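Local coordinates for protein TRAP dicarboxylate transporter-DctP subunit (Rhodobacter sphaeroides, PDB 4PE3) that probably binds a small solute, perhaps a dicarboxylate or other organic acid, in the periplasm and delivers it to a TRAP transporter in the inner membrane, at residues A[54-59]-A[64-69]; A[114-119]-A[123-128]; A[180-185]-A[190-195]. All coordinates share one frame; numbering follows the deposited sequence. Where two conformers were deposited one is given.

Contact 1 of 3, residues A[54-59]-A[64-69]; sequences DKVKEL and VTIELM
Val56 of the helix lies against Val64 and Ile66 of the chain that follows it, its CG1 turned to Val64, its CB and CG2 to Ile66. CG1 of Val56, anti to the backbone N (chi1 168°), reaches CG1 of Val64 at 3.5 Å, a tight methyl-to-methyl approach, and sits equally near the carbonyl O of Val64. Ile66 crosses Val56 at about a right angle: its CG1 passes 3.8 Å from CB of Val56 and almost as close to CG2 of Val56. Phe33 of the neighbouring strand touches Val64 and Ile66, while Ala266 of helix 257-291 touches Val56, which makes this the buried side of the contact. Toward solvent the packing thins. Lys57 and Thr65 run alongside each other, pointing the same way, and meet only through CE of Lys57 and CG2 of Thr65, 4.0 Å apart; the hydroxyl of Thr65 is bonded to His32. No hydrogen bond links the two segments. The polar element is a CA-H...O contact, from CA of Lys57 to O of Val64 at 3.5 Å. On the helix's far side NZ of Lys55 forms a salt bridge with OE1 of Glu58, 2.8 Å long, on that oxygen's syn lone pair. Helix 44-59 thus packs on edge strand 65-69 to complete a beta-alpha-beta crossover with strand 32-37, a unit found in the alpha/beta domains of solute-binding proteins.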
loop_
_atom_site.group_PDB
_atom_site.type_symbol
_atom_site.label_atom_id
_atom_site.label_comp_id
_atom_site.label_asym_id
_atom_site.label_seq_id
_atom_site.Cartn_x
_atom_site.Cartn_y
_atom_site.Cartn_z
ATOM N N ASP A 54 -20.180 -5.222 6.450
ATOM C CA ASP A 54 -21.058 -6.391 6.540
ATOM C C ASP A 54 -20.647 -7.347 7.661
ATOM O O ASP A 54 -21.501 -7.920 8.355
ATOM C CB ASP A 54 -21.106 -7.135 5.193
ATOM C CG ASP A 54 -21.862 -6.354 4.124
ATOM O OD1 ASP A 54 -22.661 -5.469 4.493
ATOM O OD2 ASP A 54 -21.667 -6.619 2.919
ATOM N N LYS A 55 -19.341 -7.511 7.854
ATOM C CA LYS A 55 -18.852 -8.433 8.868
ATOM C C LYS A 55 -18.981 -7.841 10.264
ATOM O O LYS A 55 -19.152 -8.579 11.231
ATOM C CB LYS A 55 -17.414 -8.854 8.568
ATOM C CG LYS A 55 -17.286 -9.743 7.339
ATOM C CD LYS A 55 -18.099 -11.019 7.505
ATOM C CE LYS A 55 -18.145 -11.826 6.226
ATOM N NZ LYS A 55 -18.976 -13.043 6.419
ATOM N N VAL A 56 -18.904 -6.518 10.377
ATOM C CA VAL A 56 -19.136 -5.887 11.681
ATOM C C VAL A 56 -20.568 -6.184 12.104
ATOM O O VAL A 56 -20.812 -6.614 13.224
ATOM C CB VAL A 56 -18.865 -4.367 11.651
ATOM C CG1 VAL A 56 -19.378 -3.695 12.918
ATOM C CG2 VAL A 56 -17.376 -4.087 11.464
ATOM N N LYS A 57 -21.512 -6.007 11.191
ATOM C CA LYS A 57 -22.913 -6.260 11.519
ATOM C C LYS A 57 -23.154 -7.736 11.838
ATOM O O LYS A 57 -23.856 -8.061 12.790
ATOM C CB LYS A 57 -23.804 -5.817 10.366
ATOM C CG LYS A 57 -25.286 -6.061 10.599
ATOM C CD LYS A 57 -26.080 -5.648 9.373
ATOM C CE LYS A 57 -27.071 -4.545 9.684
ATOM N NZ LYS A 57 -28.239 -5.060 10.442
ATOM N N GLU A 58 -22.567 -8.627 11.048
ATOM C CA GLU A 58 -22.745 -10.060 11.259
ATOM C C GLU A 58 -22.157 -10.535 12.587
ATOM O O GLU A 58 -22.824 -11.230 13.358
ATOM C CB GLU A 58 -22.115 -10.849 10.105
ATOM C CG GLU A 58 -23.029 -11.025 8.903
ATOM C CD GLU A 58 -22.302 -11.578 7.689
ATOM O OE1 GLU A 58 -21.151 -12.040 7.839
ATOM O OE2 GLU A 58 -22.885 -11.547 6.585
ATOM N N LEU A 59 -20.913 -10.155 12.854
ATOM C CA LEU A 59 -20.183 -10.654 14.008
ATOM C C LEU A 59 -20.788 -10.139 15.301
ATOM O O LEU A 59 -20.745 -10.828 16.321
ATOM C CB LEU A 59 -18.698 -10.267 13.917
ATOM C CG LEU A 59 -17.800 -11.194 13.084
ATOM C CD1 LEU A 59 -18.426 -11.522 11.753
ATOM C CD2 LEU A 59 -16.414 -10.582 12.883
ATOM N N VAL A 64 -23.475 -3.405 16.265
ATOM C CA VAL A 64 -22.681 -2.340 15.662
ATOM C C VAL A 64 -22.888 -2.411 14.159
ATOM O O VAL A 64 -22.814 -3.489 13.576
ATOM C CB VAL A 64 -21.164 -2.480 15.977
ATOM C CG1 VAL A 64 -20.369 -1.355 15.318
ATOM C CG2 VAL A 64 -20.912 -2.511 17.479
ATOM N N THR A 65 -23.198 -1.267 13.557
ATOM C CA THR A 65 -23.336 -1.156 12.114
ATOM C C THR A 65 -22.365 -0.091 11.610
ATOM O O THR A 65 -22.032 0.860 12.336
ATOM C CB THR A 65 -24.773 -0.789 11.707
ATOM O OG1 THR A 65 -25.095 0.522 12.176
ATOM C CG2 THR A 65 -25.781 -1.779 12.284
ATOM N N ILE A 66 -21.895 -0.272 10.382
ATOM C CA ILE A 66 -20.975 0.648 9.746
ATOM C C ILE A 66 -21.657 1.158 8.493
ATOM O O ILE A 66 -22.122 0.365 7.672
ATOM C CB ILE A 66 -19.680 -0.061 9.290
ATOM C CG1 ILE A 66 -18.952 -0.714 10.470
ATOM C CG2 ILE A 66 -18.745 0.901 8.551
ATOM C CD1 ILE A 66 -18.494 0.255 11.538
ATOM N N GLU A 67 -21.721 2.472 8.354
ATOM C CA GLU A 67 -22.180 3.088 7.122
ATOM C C GLU A 67 -20.968 3.533 6.314
ATOM O O GLU A 67 -20.257 4.448 6.719
ATOM C CB GLU A 67 -23.063 4.280 7.446
ATOM C CG GLU A 67 -23.686 4.892 6.239
ATOM C CD GLU A 67 -24.985 5.571 6.565
ATOM O OE1 GLU A 67 -25.884 5.504 5.712
ATOM O OE2 GLU A 67 -25.110 6.158 7.667
ATOM N N LEU A 68 -20.738 2.893 5.165
ATOM C CA LEU A 68 -19.584 3.176 4.332
ATOM C C LEU A 68 -19.910 4.247 3.279
ATOM O O LEU A 68 -20.811 4.059 2.470
ATOM C CB LEU A 68 -19.134 1.882 3.642
ATOM C CG LEU A 68 -17.942 1.966 2.689
ATOM C CD1 LEU A 68 -16.661 2.211 3.463
ATOM C CD2 LEU A 68 -17.871 0.689 1.818
HETATM N N MSE A 69 -19.163 5.339 3.267
HETATM C CA MSE A 69 -19.457 6.468 2.396
HETATM C C MSE A 69 -18.292 6.719 1.446
HETATM O O MSE A 69 -17.146 6.735 1.860
HETATM C CB MSE A 69 -19.715 7.705 3.254
HETATM C CG MSE A 69 -20.884 7.540 4.223
HETATM SE SE MSE A 69 -21.020 8.980 5.535
HETATM C CE MSE A 69 -19.195 8.963 6.209
#

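Contact 2 of 3, residues A[114-119]-A[123-128]; sequences GAWADP and IDFVEN
The loop leading into helix 119-128, with the first helical residue, packs back on residues 123-128 of that helix in this buried contact of the solute-binding fold, the indole of Trp116 against Phe125. The six-membered ring of Trp116 and the ring of Phe125 meet obliquely, their planes at 40° and their centroids 5.6 Å apart, so the pair is neither stacked nor T-shaped. CH2 of Trp116 makes the closest approach, 3.5 Å from CB of Phe125, and CZ2 follows at 3.9 Å from CD2 of Phe125. With CG of Phe125 anti to the backbone N (chi1 168°), CG and CD2 are placed, beside CB, against the benzo end of the indole. Ala115 lays its CB over the centre of one indole face, 3.7 Å above the plane. Helix 324-339 packs on the pair: Leu333, Tyr336 and Leu337 touch Trp116, and Tyr336 also meets the Phe125 ring edge-to-face. Asp118 is the N-cap, its OD2 accepting the backbone N of Ala120. Further along, ND2 of Asn128 reaches OD1 of Asp124 at 2.8 Å; OD1 of Asp124 lies in the amide plane of Asn128, whereas ND2 stands well above the carboxylate plane. OD2 of Asp124 forms a salt bridge with Lys340 and a hydrogen bond with the hydroxyl of Tyr336. The first helical turn closes with the backbone bond from N of Ile123 to O of Pro119, 3.0 Å long and nearly straight, with 167° at the hydrogen.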
loop_
_atom_site.group_PDB
_atom_site.type_symbol
_atom_site.label_atom_id
_atom_site.label_comp_id
_atom_site.label_asym_id
_atom_site.label_seq_id
_atom_site.Cartn_x
_atom_site.Cartn_y
_atom_site.Cartn_z
ATOM N N GLY A 114 10.215 -0.565 -1.513
ATOM C CA GLY A 114 11.156 -1.662 -1.614
ATOM C C GLY A 114 11.136 -2.671 -0.471
ATOM O O GLY A 114 11.772 -3.718 -0.523
ATOM N N ALA A 115 10.403 -2.369 0.588
ATOM C CA ALA A 115 10.397 -3.251 1.742
ATOM C C ALA A 115 9.726 -4.602 1.514
ATOM O O ALA A 115 10.095 -5.589 2.140
ATOM C CB ALA A 115 9.725 -2.563 2.910
ATOM N N TRP A 116 8.712 -4.636 0.649
ATOM C CA TRP A 116 7.791 -5.770 0.620
ATOM C C TRP A 116 7.778 -6.515 -0.722
ATOM O O TRP A 116 7.891 -5.908 -1.783
ATOM C CB TRP A 116 6.352 -5.316 0.929
ATOM C CG TRP A 116 6.230 -4.421 2.129
ATOM C CD1 TRP A 116 5.668 -3.184 2.162
ATOM C CD2 TRP A 116 6.691 -4.693 3.452
ATOM N NE1 TRP A 116 5.758 -2.662 3.416
ATOM C CE2 TRP A 116 6.351 -3.577 4.239
ATOM C CE3 TRP A 116 7.333 -5.773 4.054
ATOM C CZ2 TRP A 116 6.662 -3.496 5.581
ATOM C CZ3 TRP A 116 7.626 -5.693 5.417
ATOM C CH2 TRP A 116 7.286 -4.563 6.159
ATOM N N ALA A 117 7.630 -7.832 -0.628
ATOM C CA ALA A 117 7.508 -8.720 -1.790
ATOM C C ALA A 117 6.142 -9.398 -1.825
ATOM O O ALA A 117 5.830 -10.127 -2.768
ATOM C CB ALA A 117 8.601 -9.761 -1.756
ATOM N N ASP A 118 5.331 -9.158 -0.795
ATOM C CA ASP A 118 4.008 -9.751 -0.705
ATOM C C ASP A 118 3.222 -9.036 0.375
ATOM O O ASP A 118 3.808 -8.654 1.402
ATOM C CB ASP A 118 4.077 -11.221 -0.328
ATOM C CG ASP A 118 2.744 -11.900 -0.484
ATOM O OD1 ASP A 118 2.376 -12.251 -1.630
ATOM O OD2 ASP A 118 2.020 -12.008 0.517
ATOM N N PRO A 119 1.884 -8.902 0.211
ATOM C CA PRO A 119 1.134 -8.215 1.272
ATOM C C PRO A 119 1.268 -8.889 2.639
ATOM O O PRO A 119 1.197 -8.198 3.648
ATOM C CB PRO A 119 -0.311 -8.265 0.770
ATOM C CG PRO A 119 -0.192 -8.293 -0.716
ATOM C CD PRO A 119 1.074 -9.043 -1.016
ATOM N N ILE A 123 1.551 -6.961 6.328
ATOM C CA ILE A 123 0.516 -7.247 7.316
ATOM C C ILE A 123 1.141 -7.822 8.595
ATOM O O ILE A 123 0.748 -7.465 9.703
ATOM C CB ILE A 123 -0.550 -8.188 6.728
ATOM C CG1 ILE A 123 -1.487 -7.403 5.795
ATOM C CG2 ILE A 123 -1.355 -8.854 7.809
ATOM C CD1 ILE A 123 -2.092 -8.216 4.681
ATOM N N ASP A 124 2.127 -8.697 8.450
ATOM C CA ASP A 124 2.825 -9.241 9.612
ATOM C C ASP A 124 3.632 -8.171 10.341
ATOM O O ASP A 124 3.639 -8.130 11.580
ATOM C CB ASP A 124 3.703 -10.428 9.219
ATOM C CG ASP A 124 4.277 -11.127 10.426
ATOM O OD1 ASP A 124 3.491 -11.809 11.109
ATOM O OD2 ASP A 124 5.487 -10.979 10.695
ATOM N N PHE A 125 4.292 -7.294 9.588
ATOM C CA PHE A 125 4.955 -6.146 10.198
ATOM C C PHE A 125 3.985 -5.313 11.052
ATOM O O PHE A 125 4.285 -4.936 12.202
ATOM C CB PHE A 125 5.600 -5.276 9.134
ATOM C CG PHE A 125 6.051 -3.940 9.631
ATOM C CD1 PHE A 125 7.097 -3.828 10.520
ATOM C CD2 PHE A 125 5.435 -2.786 9.188
ATOM C CE1 PHE A 125 7.513 -2.604 10.963
ATOM C CE2 PHE A 125 5.848 -1.546 9.639
ATOM C CZ PHE A 125 6.874 -1.453 10.531
ATOM N N VAL A 126 2.802 -5.035 10.525
ATOM C CA VAL A 126 1.824 -4.247 11.268
ATOM C C VAL A 126 1.305 -4.996 12.478
ATOM O O VAL A 126 1.274 -4.447 13.585
ATOM C CB VAL A 126 0.658 -3.817 10.354
ATOM C CG1 VAL A 126 -0.482 -3.211 11.172
ATOM C CG2 VAL A 126 1.179 -2.841 9.349
ATOM N N GLU A 127 0.900 -6.244 12.287
ATOM C CA GLU A 127 0.172 -6.940 13.332
ATOM C C GLU A 127 1.076 -7.533 14.410
ATOM O O GLU A 127 0.678 -7.617 15.566
ATOM C CB GLU A 127 -0.750 -7.992 12.717
ATOM C CG GLU A 127 -1.827 -7.306 11.854
ATOM C CD GLU A 127 -2.837 -8.241 11.196
ATOM O OE1 GLU A 127 -2.654 -9.475 11.221
ATOM O OE2 GLU A 127 -3.841 -7.714 10.637
ATOM N N ASN A 128 2.305 -7.900 14.044
ATOM C CA ASN A 128 3.228 -8.568 14.974
ATOM C C ASN A 128 4.601 -7.921 15.078
ATOM O O ASN A 128 5.365 -8.269 15.972
ATOM C CB ASN A 128 3.431 -10.016 14.521
ATOM C CG ASN A 128 2.138 -10.802 14.503
ATOM O OD1 ASN A 128 1.371 -10.758 15.461
ATOM N ND2 ASN A 128 1.866 -11.491 13.392
#

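Contact 3 of 3, residues A[180-185]-A[190-195]; sequences LIANVF and ANPVNL
Phe185 has its CG anti to the carbonyl carbon and beside the backbone N (chi1 -80°), a torsion that swings the ring away from the following strand and leaves CB and the carbonyl to meet it. CB of Phe185 lies 4.1 Å from CB of Ala190, whose methyl also rests 3.4 Å from O of Phe185. That same oxygen accepts the N-H of Ala190 at 3.0 Å; the bond is bent, with 144° at the hydrogen, and the donor stands 30° out of the carbonyl plane. One carbonyl is therefore met by both the amide and the methyl of Ala190, and the bond spans residues 186-189, the last two residues of the helix and the link to the strand. A helical turn earlier, Pro192 turns its ring to the methyl of Ala182, CB to CB at 3.8 Å. CG of Pro192 comes 3.7 Å from O of Ala182. The Phe185 ring has CG2 of Ile181 at its edge, in plane, and beyond the two segments it meets the ring of Phe157 at a small interplanar angle and that of His238 edge-to-face. Strand 191-193, at the end of its sheet, pairs with strand 173-175, and helix 180-187 joins the two strands in a beta-alpha-beta crossover. The contact is thus mainly apolar, with one bent backbone bond as its hydrogen bond; small groups on both sides are consistent with CA of Phe185 and CA of Ala190 lying only 5.3 Å apart.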
loop_
_atom_site.group_PDB
_atom_site.type_symbol
_atom_site.label_atom_id
_atom_site.label_comp_id
_atom_site.label_asym_id
_atom_site.label_seq_id
_atom_site.Cartn_x
_atom_site.Cartn_y
_atom_site.Cartn_z
ATOM N N LEU A 180 9.718 9.426 -2.742
ATOM C CA LEU A 180 10.515 8.281 -2.338
ATOM C C LEU A 180 10.651 7.253 -3.461
ATOM O O LEU A 180 11.717 6.665 -3.619
ATOM C CB LEU A 180 9.935 7.654 -1.072
ATOM C CG LEU A 180 10.731 6.503 -0.462
ATOM C CD1 LEU A 180 12.153 6.920 -0.069
ATOM C CD2 LEU A 180 9.956 5.978 0.746
ATOM N N ILE A 181 9.619 7.029 -4.262
ATOM C CA ILE A 181 9.763 6.071 -5.366
ATOM C C ILE A 181 10.853 6.515 -6.339
ATOM O O ILE A 181 11.772 5.750 -6.636
ATOM C CB ILE A 181 8.440 5.811 -6.111
ATOM C CG1 ILE A 181 7.470 5.116 -5.165
ATOM C CG2 ILE A 181 8.675 4.949 -7.337
ATOM C CD1 ILE A 181 6.030 5.076 -5.676
ATOM N N ALA A 182 10.770 7.737 -6.858
ATOM C CA ALA A 182 11.815 8.233 -7.742
ATOM C C ALA A 182 13.190 8.205 -7.064
ATOM O O ALA A 182 14.189 7.853 -7.715
ATOM C CB ALA A 182 11.500 9.641 -8.222
ATOM N N ASN A 183 13.251 8.589 -5.785
ATOM C CA ASN A 183 14.529 8.685 -5.103
ATOM C C ASN A 183 15.180 7.323 -4.927
ATOM O O ASN A 183 16.403 7.212 -5.054
ATOM C CB ASN A 183 14.372 9.410 -3.770
ATOM C CG ASN A 183 14.036 10.876 -3.953
ATOM O OD1 ASN A 183 14.268 11.448 -5.018
ATOM N ND2 ASN A 183 13.480 11.495 -2.915
ATOM N N VAL A 184 14.391 6.284 -4.670
ATOM C CA VAL A 184 14.902 4.918 -4.603
ATOM C C VAL A 184 15.385 4.448 -5.980
ATOM O O VAL A 184 16.485 3.898 -6.097
ATOM C CB VAL A 184 13.869 3.950 -4.016
ATOM C CG1 VAL A 184 14.300 2.511 -4.155
ATOM C CG2 VAL A 184 13.652 4.270 -2.534
ATOM N N PHE A 185 14.610 4.677 -7.040
ATOM C CA PHE A 185 15.078 4.285 -8.368
ATOM C C PHE A 185 16.362 5.008 -8.737
ATOM O O PHE A 185 17.273 4.384 -9.278
ATOM C CB PHE A 185 13.981 4.408 -9.445
ATOM C CG PHE A 185 13.035 3.240 -9.442
ATOM C CD1 PHE A 185 13.468 1.996 -9.859
ATOM C CD2 PHE A 185 11.734 3.359 -8.996
ATOM C CE1 PHE A 185 12.620 0.908 -9.853
ATOM C CE2 PHE A 185 10.896 2.251 -8.986
ATOM C CZ PHE A 185 11.348 1.038 -9.400
ATOM N N ALA A 190 18.905 4.038 -11.713
ATOM C CA ALA A 190 17.950 4.256 -12.790
ATOM C C ALA A 190 17.761 5.753 -13.001
ATOM O O ALA A 190 18.257 6.577 -12.222
ATOM C CB ALA A 190 16.643 3.585 -12.476
ATOM N N ASN A 191 17.014 6.104 -14.048
ATOM C CA ASN A 191 16.764 7.488 -14.407
ATOM C C ASN A 191 15.266 7.730 -14.279
ATOM O O ASN A 191 14.503 7.339 -15.164
ATOM C CB ASN A 191 17.259 7.748 -15.837
ATOM C CG ASN A 191 18.762 7.763 -15.913
ATOM O OD1 ASN A 191 19.424 8.470 -15.151
ATOM N ND2 ASN A 191 19.317 6.961 -16.799
ATOM N N PRO A 192 14.813 8.308 -13.164
ATOM C CA PRO A 192 13.360 8.485 -13.022
ATOM C C PRO A 192 12.801 9.556 -13.942
ATOM O O PRO A 192 13.445 10.578 -14.196
ATOM C CB PRO A 192 13.181 8.893 -11.550
ATOM C CG PRO A 192 14.526 9.319 -11.072
ATOM C CD PRO A 192 15.552 8.662 -11.936
ATOM N N VAL A 193 11.607 9.289 -14.460
ATOM C CA VAL A 193 10.904 10.196 -15.346
ATOM C C VAL A 193 9.534 10.464 -14.748
ATOM O O VAL A 193 8.861 9.547 -14.274
ATOM C CB VAL A 193 10.781 9.565 -16.758
ATOM C CG1 VAL A 193 10.000 10.476 -17.703
ATOM C CG2 VAL A 193 12.159 9.279 -17.315
ATOM N N ASN A 194 9.131 11.726 -14.781
ATOM C CA ASN A 194 7.920 12.196 -14.119
ATOM C C ASN A 194 6.806 12.353 -15.152
ATOM O O ASN A 194 6.871 13.277 -15.968
ATOM C CB ASN A 194 8.238 13.539 -13.458
ATOM C CG ASN A 194 7.287 13.896 -12.355
ATOM O OD1 ASN A 194 6.123 13.528 -12.379
ATOM N ND2 ASN A 194 7.791 14.639 -11.372
ATOM N N LEU A 195 5.819 11.452 -15.137
ATOM C CA LEU A 195 4.715 11.433 -16.105
ATOM C C LEU A 195 3.382 11.065 -15.465
ATOM O O LEU A 195 3.336 10.191 -14.612
ATOM C CB LEU A 195 4.954 10.337 -17.147
ATOM C CG LEU A 195 6.038 10.519 -18.189
ATOM C CD1 LEU A 195 6.443 9.165 -18.780
ATOM C CD2 LEU A 195 5.527 11.429 -19.278
#

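Overall arrangement
The three contacts follow one another along the chain without touching. Contacts 1 and 3 lie on opposite sides of the chain's centre, their centres about 40 Å apart, and each closes a beta-alpha-beta unit at an outermost strand: contact 1 in the five-stranded sheet, contact 3 in the four-stranded one. Contact 2 is more central, about 10 Å from the chain's centre, and its nearest atoms are about 6 Å from contact 3 and about 13 Å from contact 1. Helix 257-291 runs past contacts 1 and 2. The structure is the open form without substrate; bound zinc ions lie about 7 Å from the Val64 side chain and about 9 Å from those of Pro119 and Phe185.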